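Local coordinates for protein alanine racemase (Enterococcus faecalis, PDB 3E5P) that belongs to the alanine racemase family and holds pyridoxal-5'-phosphate at the mouth of an eight-stranded alpha/beta barrel, at residues Glu20-Glu25 and Val225-Leu230; Thr33-Val38 and Ile221-Ala226; Thr168-Ala173 and Ser207-Trp212; Val202-Ser207 and Pro214-Asn219. The protein carries 1 engineered substitution. One frame throughout, in Å; residues are numbered along the deposited sequence.

Overall arrangement
All four contacts belong to the alpha/beta barrel that carries pyridoxal-5'-phosphate (PLP). Interaction 2 pairs the first strand with the eighth and so closes the barrel; interaction 1, with its centre about 9 Å from that of interaction 2, continues from the eighth strand and packs the turn after it on helix 15-28. Interactions 3 and 4, centres about 8 Å apart, share S207 and involve the seventh strand and the helix that follows. The halves meet where A226 N bonds S207 OG at 3.0 Å and where R222 N bonds S205 O at 2.9 Å. Each contact reaches PLP: R222 and H169 lie at its ring, S207, G224 and V225 at its phosphate.

Interaction 1: residues Glu20-Glu25 and Val225-Leu230; sequences ENVQKE and VAMYGL. With PLP (pyridoxal-5'-phosphate), chain J.
N21 supplies the one hydrogen bond between helix 20-25 and the turn 225-230, and it is weak: ND2 lies 3.4 Å from M227 O, although the N-H points almost straight at the oxygen (167°). With chi1 at -76°, CG stands beside the backbone N of N21 and opposite its carbonyl carbon, and the amide reaches across to the backbone of the turn. ND2 also comes to 3.0 Å from G229 N, but both are donors and no bond joins them. The stronger partner of ND2 is K244 O, so this amide ties the helix to two separate pieces of chain.

Apolar packing comes from V22 and M227, whose side chains lie alongside each other with the same heading. V22 CG2 touches M227 CB at 3.7 Å and has M227 SD at 4.1 Å. Between those two atoms of the thioether chain, M227 CG lies over one face of the Y228 ring, toward its rim.

The setting is an alpha/beta barrel: segment 225-230 leaves the eighth strand in a short 3-10 turn, closed by Y228 N to V225 O at 2.8 Å and G229 N to A226 O at 3.0 Å, and helix 15-28 precedes the first strand.

Ligand binding uses the start of that turn. V225 N donates to PLP O3P at 3.3 Å with an N-H...O angle of 170°, while V225 CG2 lies 3.6 Å from both O2P and O3P.

Interaction 2: residues Thr33-Val38 and Ile221-Ala226; sequences TALFAV and IRYGVA. With PLP (pyridoxal-5'-phosphate), chain J.
Parallel pairing of L35 with I221, F36 with R222 and A37 with Y223 joins the first and eighth strands of the alpha/beta barrel, closing its sheet. The axes of 34-38 and 221-223 approach to 4.7 Å, with 34° between their directions. I221 N donates to A34 O, F36 N to I221 O and Y223 N to F36 O, each at 2.9 Å, so both strands give and receive bonds in turn.

On the face bearing L35, I221 and Y223, L35 straddles two neighbours. Its CG lies opposite the backbone N (chi1 -169°), which turns the two methyls toward the neighbouring strand: CD2 packs closely on I221 CD1, and CD1 meets Y223 CB at 3.7 Å. T33 CG2 meets I221 CG2 at 4.1 Å, the two side chains nearly perpendicular. Helix 15-28 lies over this face, with E25 against all three of L35, I221 and Y223.

F36 and R222 occupy the other face. The F36 ring makes an edge-to-face contact with Y201, whereas R222 extends to PLP. T168 O and H169 ND1 hold R222 NH2, and H203 ND1 holds NH1, which would fix the rotation of the guanidinium. Just past strand 221-223, G224 N makes a weak bond to PLP O1P; V38, ending the other strand, brings CG2 to 3.6 Å from PLP C4A. The guanidinium presents its edge, nearly in plane, to the pyridine nitrogen, with R222 NE 3.0 Å from PLP N1 and an N-H...N angle of 162°.

Interaction 3: residues Thr168-Ala173 and Ser207-Trp212; sequences THFSTA and SATALW. With PLP (pyridoxal-5'-phosphate), chain J.
A208 and T209, on the first turn of helix 207-212, receive A173 from the loop after the sixth barrel strand. Just before them, at the helix start, S207 grips the ligand twice: its N donates to PLP O1P at 2.9 Å, and its OG is hydrogen-bonded to the same oxygen at 2.7 Å. The OG also accepts from A226 N, which helps to place it. The loop has its own place at the ligand: the H169 ring lies with one face against the PLP methyl C2A, 3.6 Å from the ring plane, and its NE2 bonds to Y267 of the second subunit. A208 CB then packs on A173 CB at 3.8 Å, methyl against methyl. T209 brings its OG1 to 3.3 Å from A173 CB and 3.5 Å from F170 CD2; the F170 and T209 side chains stand roughly perpendicular, and F170 is backed by stacking on F181. No hydrogen bond links the two segments. At the end of the helix W212 makes a lighter contact, CE3 lying 4.0 Å from A173 O, while its NE1 bonds to A238 O. A phosphate met by the N terminus of a short helix after a barrel strand is a familiar binding arrangement in alpha/beta barrels.

Interaction 4: residues Val202-Ser207 and Pro214-Asn219; sequences VHVSNS and PDVPGN. With PLP (pyridoxal-5'-phosphate), chain J.
V202 and N219 are joined by two hydrogen bonds that use both polar groups of the V202 backbone. V202 N donates to the side-chain oxygen N219 OD1 at 2.8 Å with an N-H...O angle of 164°, the donor tilted 26° from the amide plane. In return, N219 N donates to V202 O at 2.9 Å. The N219 side chain reaches back to the strand because its CG sits between the backbone N and the carbonyl carbon (chi1 62°). Its other amide atom, ND2, bonds to R200 O, so the flat group is held at both ends and its rotation is defined.

Next to this pair, G218 brings its backbone against the strand, with its CA 5.0 Å from that of V202. The apolar part of the contact lies farther along, where the V204 and V216 side chains pass antiparallel to one another and their CG2 methyls meet at 3.9 Å. V204 CG2 also touches P217 O at 3.6 Å, and S205 OG lies 3.5 Å from V216 CG1. V202 and V204 also touch F188 of helix 179-192.

The contact belongs to the return from helix 207-212 into the eighth strand of the alpha/beta barrel. Beyond S205, N206 occupies the N-cap position of that helix, and its CB lies 3.4 Å from PLP O4P. An asparagine amide thus extends backbone-like pairing to 200-202, on a partly buried surface whose apolar part is the meeting of V204 and V216.

Interaction 1: residues Glu20-Glu25 and Val225-Leu230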
# COMPACT_ATOMS: atom_id res chain seq x y z
N GLU C 20 -5.12 10.24 -24.40
CA GLU C 20 -4.25 11.10 -25.19
C GLU C 20 -2.86 10.48 -25.28
O GLU C 20 -2.29 10.35 -26.36
CB GLU C 20 -4.16 12.48 -24.55
CG GLU C 20 -5.50 13.22 -24.50
CD GLU C 20 -5.60 14.20 -23.32
OE1 GLU C 20 -6.44 15.13 -23.39
OE2 GLU C 20 -4.86 14.02 -22.33
N ASN C 21 -2.33 10.07 -24.12
CA ASN C 21 -1.01 9.45 -24.07
C ASN C 21 -0.93 8.22 -24.96
O ASN C 21 0.08 8.01 -25.62
CB ASN C 21 -0.65 9.06 -22.64
CG ASN C 21 -0.24 10.25 -21.79
OD1 ASN C 21 0.21 11.27 -22.30
ND2 ASN C 21 -0.38 10.11 -20.48
N VAL C 22 -2.00 7.42 -24.97
CA VAL C 22 -2.05 6.22 -25.78
C VAL C 22 -2.17 6.55 -27.26
O VAL C 22 -1.44 5.98 -28.07
CB VAL C 22 -3.24 5.32 -25.37
CG1 VAL C 22 -3.55 4.30 -26.46
CG2 VAL C 22 -2.90 4.61 -24.08
N GLN C 23 -3.07 7.46 -27.61
CA GLN C 23 -3.26 7.85 -29.01
C GLN C 23 -1.96 8.29 -29.66
O GLN C 23 -1.63 7.86 -30.76
CB GLN C 23 -4.23 9.03 -29.15
CG GLN C 23 -5.69 8.75 -28.91
CD GLN C 23 -6.56 9.94 -29.34
OE1 GLN C 23 -6.72 10.21 -30.54
NE2 GLN C 23 -7.10 10.67 -28.36
N LYS C 24 -1.24 9.17 -28.97
CA LYS C 24 0.01 9.72 -29.50
C LYS C 24 1.06 8.67 -29.77
O LYS C 24 1.83 8.80 -30.71
CB LYS C 24 0.55 10.80 -28.55
CG LYS C 24 -0.39 12.00 -28.39
CD LYS C 24 -0.32 12.62 -26.99
CE LYS C 24 -1.45 13.63 -26.74
NZ LYS C 24 -1.56 14.05 -25.30
N GLU C 25 1.10 7.62 -28.95
CA GLU C 25 2.08 6.57 -29.16
C GLU C 25 1.64 5.75 -30.36
O GLU C 25 2.45 5.42 -31.22
CB GLU C 25 2.18 5.65 -27.95
CG GLU C 25 3.61 5.28 -27.58
CD GLU C 25 4.35 4.54 -28.67
OE1 GLU C 25 3.89 3.47 -29.09
OE2 GLU C 25 5.42 5.03 -29.09
N VAL C 225 3.68 2.32 -17.91
CA VAL C 225 3.78 3.64 -17.27
C VAL C 225 3.56 4.85 -18.15
O VAL C 225 2.89 5.80 -17.75
CB VAL C 225 5.14 3.83 -16.58
CG1 VAL C 225 5.13 3.14 -15.24
CG2 VAL C 225 6.26 3.31 -17.48
N ALA C 226 4.14 4.83 -19.35
CA ALA C 226 4.01 5.95 -20.25
C ALA C 226 2.56 6.35 -20.47
O ALA C 226 2.26 7.53 -20.64
CB ALA C 226 4.65 5.63 -21.59
N MET C 227 1.64 5.38 -20.44
CA MET C 227 0.26 5.76 -20.68
C MET C 227 -0.41 6.48 -19.53
O MET C 227 -1.50 7.04 -19.70
CB MET C 227 -0.58 4.56 -21.17
CG MET C 227 -0.68 3.36 -20.28
SD MET C 227 -1.68 2.05 -21.11
CE MET C 227 -2.76 1.54 -19.74
N TYR C 228 0.24 6.50 -18.37
CA TYR C 228 -0.31 7.21 -17.22
C TYR C 228 0.41 8.56 -17.11
O TYR C 228 0.30 9.27 -16.10
CB TYR C 228 -0.11 6.39 -15.96
CG TYR C 228 -0.63 4.99 -16.06
CD1 TYR C 228 -2.00 4.71 -15.95
CD2 TYR C 228 0.24 3.92 -16.26
CE1 TYR C 228 -2.48 3.41 -16.04
CE2 TYR C 228 -0.23 2.61 -16.37
CZ TYR C 228 -1.59 2.36 -16.25
OH TYR C 228 -2.03 1.06 -16.32
N GLY C 229 1.15 8.90 -18.16
CA GLY C 229 1.86 10.17 -18.20
C GLY C 229 3.20 10.24 -17.50
O GLY C 229 3.78 11.32 -17.37
N LEU C 230 3.71 9.09 -17.05
CA LEU C 230 4.98 9.06 -16.33
C LEU C 230 6.17 8.66 -17.17
O LEU C 230 6.15 7.64 -17.87
CB LEU C 230 4.88 8.11 -15.14
CG LEU C 230 3.75 8.39 -14.15
CD1 LEU C 230 3.76 7.32 -13.07
CD2 LEU C 230 3.92 9.78 -13.57
N1 PLP J . 6.21 -5.94 -19.88
C2 PLP J . 6.31 -6.61 -18.73
C2A PLP J . 6.77 -8.00 -18.84
C3 PLP J . 5.97 -6.02 -17.52
O3 PLP J . 6.49 -6.56 -16.41
C4 PLP J . 5.51 -4.70 -17.42
C4A PLP J . 4.34 -4.40 -16.47
O4A PLP J . 4.12 -4.68 -15.29
C5 PLP J . 5.48 -4.02 -18.65
C6 PLP J . 5.80 -4.66 -19.84
C5A PLP J . 5.38 -2.54 -18.79
O4P PLP J . 6.60 -1.91 -18.79
P PLP J . 6.57 -0.41 -18.42
O1P PLP J . 6.15 0.29 -19.58
O2P PLP J . 7.84 0.19 -18.20
O3P PLP J . 5.67 -0.23 -17.30

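Interaction 2: residues Thr33-Val38 and Ile221-Ala226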
# COMPACT_ATOMS: atom_id res chain seq x y z
N THR C 33 1.67 -2.70 -36.31
CA THR C 33 2.06 -2.87 -34.92
C THR C 33 0.91 -2.57 -33.95
O THR C 33 0.34 -1.48 -33.97
CB THR C 33 3.28 -2.01 -34.60
OG1 THR C 33 4.33 -2.31 -35.53
CG2 THR C 33 3.77 -2.29 -33.19
N ALA C 34 0.59 -3.55 -33.12
CA ALA C 34 -0.49 -3.45 -32.14
C ALA C 34 -0.04 -2.83 -30.82
O ALA C 34 1.11 -2.96 -30.40
CB ALA C 34 -1.10 -4.84 -31.89
N LEU C 35 -0.97 -2.17 -30.15
CA LEU C 35 -0.69 -1.52 -28.88
C LEU C 35 -1.47 -2.24 -27.79
O LEU C 35 -2.70 -2.20 -27.76
CB LEU C 35 -1.11 -0.05 -28.92
CG LEU C 35 -0.72 0.95 -27.82
CD1 LEU C 35 -0.93 0.34 -26.44
CD2 LEU C 35 0.72 1.35 -27.99
N PHE C 36 -0.75 -2.90 -26.89
CA PHE C 36 -1.42 -3.58 -25.79
C PHE C 36 -1.21 -2.72 -24.55
O PHE C 36 -0.08 -2.34 -24.23
CB PHE C 36 -0.82 -4.98 -25.59
CG PHE C 36 -1.53 -6.06 -26.36
CD1 PHE C 36 -1.80 -5.90 -27.71
CD2 PHE C 36 -1.92 -7.23 -25.74
CE1 PHE C 36 -2.45 -6.90 -28.44
CE2 PHE C 36 -2.58 -8.24 -26.46
CZ PHE C 36 -2.84 -8.06 -27.81
N ALA C 37 -2.29 -2.39 -23.86
CA ALA C 37 -2.20 -1.58 -22.66
C ALA C 37 -2.01 -2.49 -21.45
O ALA C 37 -2.87 -3.33 -21.16
CB ALA C 37 -3.47 -0.74 -22.49
N VAL C 38 -0.89 -2.34 -20.76
CA VAL C 38 -0.65 -3.17 -19.58
C VAL C 38 -1.22 -2.41 -18.38
O VAL C 38 -0.80 -1.29 -18.09
CB VAL C 38 0.86 -3.46 -19.38
CG1 VAL C 38 1.66 -2.23 -19.60
CG2 VAL C 38 1.12 -3.98 -17.98
N ILE C 221 3.45 -3.84 -28.98
CA ILE C 221 4.16 -3.30 -27.82
C ILE C 221 3.33 -3.30 -26.54
O ILE C 221 2.12 -3.03 -26.57
CB ILE C 221 4.68 -1.88 -28.08
CG1 ILE C 221 3.52 -0.89 -28.04
CG2 ILE C 221 5.41 -1.85 -29.43
CD1 ILE C 221 3.96 0.56 -27.95
N ARG C 222 3.98 -3.63 -25.43
CA ARG C 222 3.32 -3.67 -24.13
C ARG C 222 3.57 -2.32 -23.48
O ARG C 222 4.62 -2.09 -22.88
CB ARG C 222 3.89 -4.80 -23.25
CG ARG C 222 3.90 -6.20 -23.90
CD ARG C 222 4.52 -7.26 -22.99
NE ARG C 222 5.93 -6.98 -22.69
CZ ARG C 222 6.95 -7.35 -23.45
NH1 ARG C 222 6.73 -8.03 -24.58
NH2 ARG C 222 8.19 -7.03 -23.10
N TYR C 223 2.59 -1.42 -23.62
CA TYR C 223 2.67 -0.06 -23.11
C TYR C 223 2.19 0.07 -21.67
O TYR C 223 1.01 -0.14 -21.37
CB TYR C 223 1.85 0.87 -24.00
CG TYR C 223 2.47 2.23 -24.22
CD1 TYR C 223 1.68 3.37 -24.28
CD2 TYR C 223 3.85 2.37 -24.38
CE1 TYR C 223 2.24 4.62 -24.50
CE2 TYR C 223 4.42 3.62 -24.60
CZ TYR C 223 3.61 4.73 -24.65
OH TYR C 223 4.17 5.97 -24.84
N GLY C 224 3.11 0.44 -20.79
CA GLY C 224 2.80 0.60 -19.38
C GLY C 224 2.79 2.03 -18.87
O GLY C 224 2.00 2.85 -19.33
N VAL C 225 3.68 2.32 -17.91
CA VAL C 225 3.78 3.64 -17.27
C VAL C 225 3.56 4.85 -18.15
O VAL C 225 2.89 5.80 -17.75
CB VAL C 225 5.14 3.83 -16.58
CG1 VAL C 225 5.13 3.14 -15.24
CG2 VAL C 225 6.26 3.31 -17.48
N ALA C 226 4.14 4.83 -19.35
CA ALA C 226 4.01 5.95 -20.25
C ALA C 226 2.56 6.35 -20.47
O ALA C 226 2.26 7.53 -20.64
CB ALA C 226 4.65 5.63 -21.59
N1 PLP J . 6.21 -5.94 -19.88
C2 PLP J . 6.31 -6.61 -18.73
C2A PLP J . 6.77 -8.00 -18.84
C3 PLP J . 5.97 -6.02 -17.52
O3 PLP J . 6.49 -6.56 -16.41
C4 PLP J . 5.51 -4.70 -17.42
C4A PLP J . 4.34 -4.40 -16.47
O4A PLP J . 4.12 -4.68 -15.29
C5 PLP J . 5.48 -4.02 -18.65
C6 PLP J . 5.80 -4.66 -19.84
C5A PLP J . 5.38 -2.54 -18.79
O4P PLP J . 6.60 -1.91 -18.79
P PLP J . 6.57 -0.41 -18.42
O1P PLP J . 6.15 0.29 -19.58
O2P PLP J . 7.84 0.19 -18.20
O3P PLP J . 5.67 -0.23 -17.30

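Interaction 3: residues Thr168-Ala173 and Ser207-Trp212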
# COMPACT_ATOMS: atom_id res chain seq x y z
N THR C 168 10.01 -11.33 -25.28
CA THR C 168 11.10 -11.16 -24.32
C THR C 168 10.83 -9.83 -23.62
O THR C 168 9.87 -9.14 -23.96
CB THR C 168 12.49 -11.12 -24.99
OG1 THR C 168 13.50 -11.26 -23.99
CG2 THR C 168 12.71 -9.80 -25.70
N HIS C 169 11.67 -9.47 -22.65
CA HIS C 169 11.49 -8.21 -21.92
C HIS C 169 12.85 -7.62 -21.59
O HIS C 169 13.72 -8.34 -21.11
CB HIS C 169 10.72 -8.48 -20.63
CG HIS C 169 10.30 -7.25 -19.89
ND1 HIS C 169 9.49 -6.29 -20.46
CD2 HIS C 169 10.53 -6.85 -18.62
CE1 HIS C 169 9.24 -5.35 -19.57
NE2 HIS C 169 9.85 -5.66 -18.44
N PHE C 170 13.03 -6.32 -21.84
CA PHE C 170 14.31 -5.63 -21.59
C PHE C 170 14.42 -5.11 -20.16
O PHE C 170 13.47 -4.55 -19.62
CB PHE C 170 14.48 -4.46 -22.56
CG PHE C 170 14.63 -4.87 -24.00
CD1 PHE C 170 15.81 -5.44 -24.45
CD2 PHE C 170 13.57 -4.75 -24.88
CE1 PHE C 170 15.94 -5.88 -25.78
CE2 PHE C 170 13.68 -5.19 -26.21
CZ PHE C 170 14.87 -5.75 -26.65
N SER C 171 15.59 -5.28 -19.56
CA SER C 171 15.82 -4.82 -18.19
C SER C 171 16.42 -3.42 -18.09
O SER C 171 16.34 -2.78 -17.04
CB SER C 171 16.75 -5.79 -17.46
OG SER C 171 18.06 -5.76 -18.02
N THR C 172 17.03 -2.93 -19.17
CA THR C 172 17.65 -1.62 -19.15
C THR C 172 17.32 -0.75 -20.36
O THR C 172 18.19 -0.07 -20.92
CB THR C 172 19.17 -1.74 -19.04
OG1 THR C 172 19.70 -2.35 -20.23
CG2 THR C 172 19.53 -2.59 -17.82
N ALA C 173 16.05 -0.75 -20.77
CA ALA C 173 15.64 0.04 -21.91
C ALA C 173 15.58 1.52 -21.54
O ALA C 173 15.61 2.38 -22.41
CB ALA C 173 14.28 -0.43 -22.43
N SER C 207 7.33 0.67 -22.24
CA SER C 207 7.29 2.12 -22.44
C SER C 207 8.63 2.66 -22.94
O SER C 207 8.71 3.28 -24.00
CB SER C 207 6.93 2.84 -21.13
OG SER C 207 5.59 2.61 -20.74
N ALA C 208 9.69 2.40 -22.17
CA ALA C 208 11.02 2.87 -22.51
C ALA C 208 11.49 2.43 -23.91
O ALA C 208 12.00 3.25 -24.67
CB ALA C 208 12.02 2.41 -21.46
N THR C 209 11.34 1.15 -24.24
CA THR C 209 11.78 0.69 -25.54
C THR C 209 11.03 1.45 -26.62
O THR C 209 11.64 1.98 -27.55
CB THR C 209 11.52 -0.81 -25.75
OG1 THR C 209 12.14 -1.57 -24.70
CG2 THR C 209 12.12 -1.25 -27.06
N ALA C 210 9.71 1.51 -26.49
CA ALA C 210 8.86 2.22 -27.45
C ALA C 210 9.29 3.68 -27.61
O ALA C 210 9.24 4.24 -28.71
CB ALA C 210 7.41 2.14 -27.00
N LEU C 211 9.70 4.31 -26.51
CA LEU C 211 10.12 5.70 -26.56
C LEU C 211 11.55 5.94 -27.02
O LEU C 211 11.84 6.98 -27.60
CB LEU C 211 9.92 6.37 -25.20
CG LEU C 211 8.47 6.52 -24.74
CD1 LEU C 211 8.42 7.12 -23.34
CD2 LEU C 211 7.72 7.39 -25.72
N TRP C 212 12.47 5.00 -26.78
CA TRP C 212 13.85 5.27 -27.16
C TRP C 212 14.58 4.26 -28.03
O TRP C 212 15.76 4.44 -28.35
CB TRP C 212 14.65 5.58 -25.89
CG TRP C 212 14.06 6.75 -25.12
CD1 TRP C 212 13.92 8.04 -25.57
CD2 TRP C 212 13.52 6.72 -23.80
NE1 TRP C 212 13.32 8.82 -24.60
CE2 TRP C 212 13.06 8.03 -23.50
CE3 TRP C 212 13.36 5.71 -22.83
CZ2 TRP C 212 12.46 8.36 -22.28
CZ3 TRP C 212 12.77 6.03 -21.62
CH2 TRP C 212 12.32 7.35 -21.35
N1 PLP J . 6.21 -5.94 -19.88
C2 PLP J . 6.31 -6.61 -18.73
C2A PLP J . 6.77 -8.00 -18.84
C3 PLP J . 5.97 -6.02 -17.52
O3 PLP J . 6.49 -6.56 -16.41
C4 PLP J . 5.51 -4.70 -17.42
C4A PLP J . 4.34 -4.40 -16.47
O4A PLP J . 4.12 -4.68 -15.29
C5 PLP J . 5.48 -4.02 -18.65
C6 PLP J . 5.80 -4.66 -19.84
C5A PLP J . 5.38 -2.54 -18.79
O4P PLP J . 6.60 -1.91 -18.79
P PLP J . 6.57 -0.41 -18.42
O1P PLP J . 6.15 0.29 -19.58
O2P PLP J . 7.84 0.19 -18.20
O3P PLP J . 5.67 -0.23 -17.30

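Interaction 4: residues Val202-Ser207 and Pro214-Asn219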
# COMPACT_ATOMS: atom_id res chain seq x y z
N VAL C 202 4.59 -10.87 -31.92
CA VAL C 202 6.01 -10.93 -31.58
C VAL C 202 6.31 -9.60 -30.90
O VAL C 202 6.45 -8.56 -31.57
CB VAL C 202 6.87 -11.11 -32.84
CG1 VAL C 202 8.35 -10.96 -32.48
CG2 VAL C 202 6.62 -12.49 -33.42
N HIS C 203 6.40 -9.63 -29.58
CA HIS C 203 6.61 -8.43 -28.78
C HIS C 203 7.85 -8.39 -27.88
O HIS C 203 8.26 -9.41 -27.32
CB HIS C 203 5.37 -8.15 -27.93
CG HIS C 203 4.78 -9.37 -27.29
ND1 HIS C 203 4.59 -9.48 -25.93
CD2 HIS C 203 4.27 -10.51 -27.83
CE1 HIS C 203 3.98 -10.63 -25.66
NE2 HIS C 203 3.78 -11.27 -26.79
N VAL C 204 8.43 -7.21 -27.73
CA VAL C 204 9.60 -7.07 -26.88
C VAL C 204 9.66 -5.71 -26.19
O VAL C 204 10.41 -5.54 -25.23
CB VAL C 204 10.90 -7.24 -27.71
CG1 VAL C 204 10.88 -8.58 -28.44
CG2 VAL C 204 11.05 -6.10 -28.71
N SER C 205 8.84 -4.77 -26.64
CA SER C 205 8.87 -3.42 -26.10
C SER C 205 7.95 -3.04 -24.96
O SER C 205 6.81 -3.49 -24.86
CB SER C 205 8.66 -2.41 -27.23
OG SER C 205 9.62 -2.57 -28.25
N ASN C 206 8.48 -2.19 -24.09
CA ASN C 206 7.76 -1.65 -22.95
C ASN C 206 7.77 -0.13 -23.21
O ASN C 206 8.18 0.29 -24.30
CB ASN C 206 8.49 -1.99 -21.64
CG ASN C 206 9.94 -1.52 -21.63
OD1 ASN C 206 10.67 -1.77 -20.67
ND2 ASN C 206 10.36 -0.84 -22.70
N SER C 207 7.33 0.67 -22.24
CA SER C 207 7.29 2.12 -22.44
C SER C 207 8.63 2.66 -22.94
O SER C 207 8.71 3.28 -24.00
CB SER C 207 6.93 2.84 -21.13
OG SER C 207 5.59 2.61 -20.74
N PRO C 214 12.71 2.65 -30.96
CA PRO C 214 11.60 2.42 -31.88
C PRO C 214 11.86 1.42 -33.00
O PRO C 214 11.04 0.54 -33.27
CB PRO C 214 11.31 3.82 -32.41
CG PRO C 214 12.68 4.42 -32.48
CD PRO C 214 13.28 4.00 -31.16
N ASP C 215 13.00 1.56 -33.66
CA ASP C 215 13.35 0.66 -34.75
C ASP C 215 13.82 -0.68 -34.19
O ASP C 215 14.99 -1.05 -34.29
CB ASP C 215 14.45 1.31 -35.61
CG ASP C 215 14.06 2.71 -36.10
OD1 ASP C 215 12.97 2.87 -36.70
OD2 ASP C 215 14.85 3.66 -35.89
N VAL C 216 12.90 -1.42 -33.58
CA VAL C 216 13.21 -2.72 -32.99
C VAL C 216 12.20 -3.76 -33.45
O VAL C 216 11.00 -3.53 -33.41
CB VAL C 216 13.18 -2.64 -31.44
CG1 VAL C 216 11.80 -2.20 -30.97
CG2 VAL C 216 13.55 -3.97 -30.84
N PRO C 217 12.69 -4.94 -33.90
CA PRO C 217 11.80 -6.01 -34.37
C PRO C 217 10.57 -6.18 -33.48
O PRO C 217 10.62 -5.89 -32.29
CB PRO C 217 12.71 -7.24 -34.32
CG PRO C 217 14.05 -6.67 -34.68
CD PRO C 217 14.09 -5.39 -33.86
N GLY C 218 9.47 -6.63 -34.07
CA GLY C 218 8.25 -6.85 -33.31
C GLY C 218 7.05 -6.17 -33.93
O GLY C 218 7.19 -5.21 -34.67
N ASN C 219 5.86 -6.68 -33.63
CA ASN C 219 4.64 -6.10 -34.17
C ASN C 219 3.62 -5.75 -33.10
O ASN C 219 2.50 -5.38 -33.42
CB ASN C 219 4.01 -7.06 -35.19
CG ASN C 219 3.59 -8.38 -34.57
OD1 ASN C 219 3.81 -8.65 -33.39
ND2 ASN C 219 2.96 -9.23 -35.38
N1 PLP J . 6.21 -5.94 -19.88
C2 PLP J . 6.31 -6.61 -18.73
C2A PLP J . 6.77 -8.00 -18.84
C3 PLP J . 5.97 -6.02 -17.52
O3 PLP J . 6.49 -6.56 -16.41
C4 PLP J . 5.51 -4.70 -17.42
C4A PLP J . 4.34 -4.40 -16.47
O4A PLP J . 4.12 -4.68 -15.29
C5 PLP J . 5.48 -4.02 -18.65
C6 PLP J . 5.80 -4.66 -19.84
C5A PLP J . 5.38 -2.54 -18.79
O4P PLP J . 6.60 -1.91 -18.79
P PLP J . 6.57 -0.41 -18.42
O1P PLP J . 6.15 0.29 -19.58
O2P PLP J . 7.84 0.19 -18.20
O3P PLP J . 5.67 -0.23 -17.30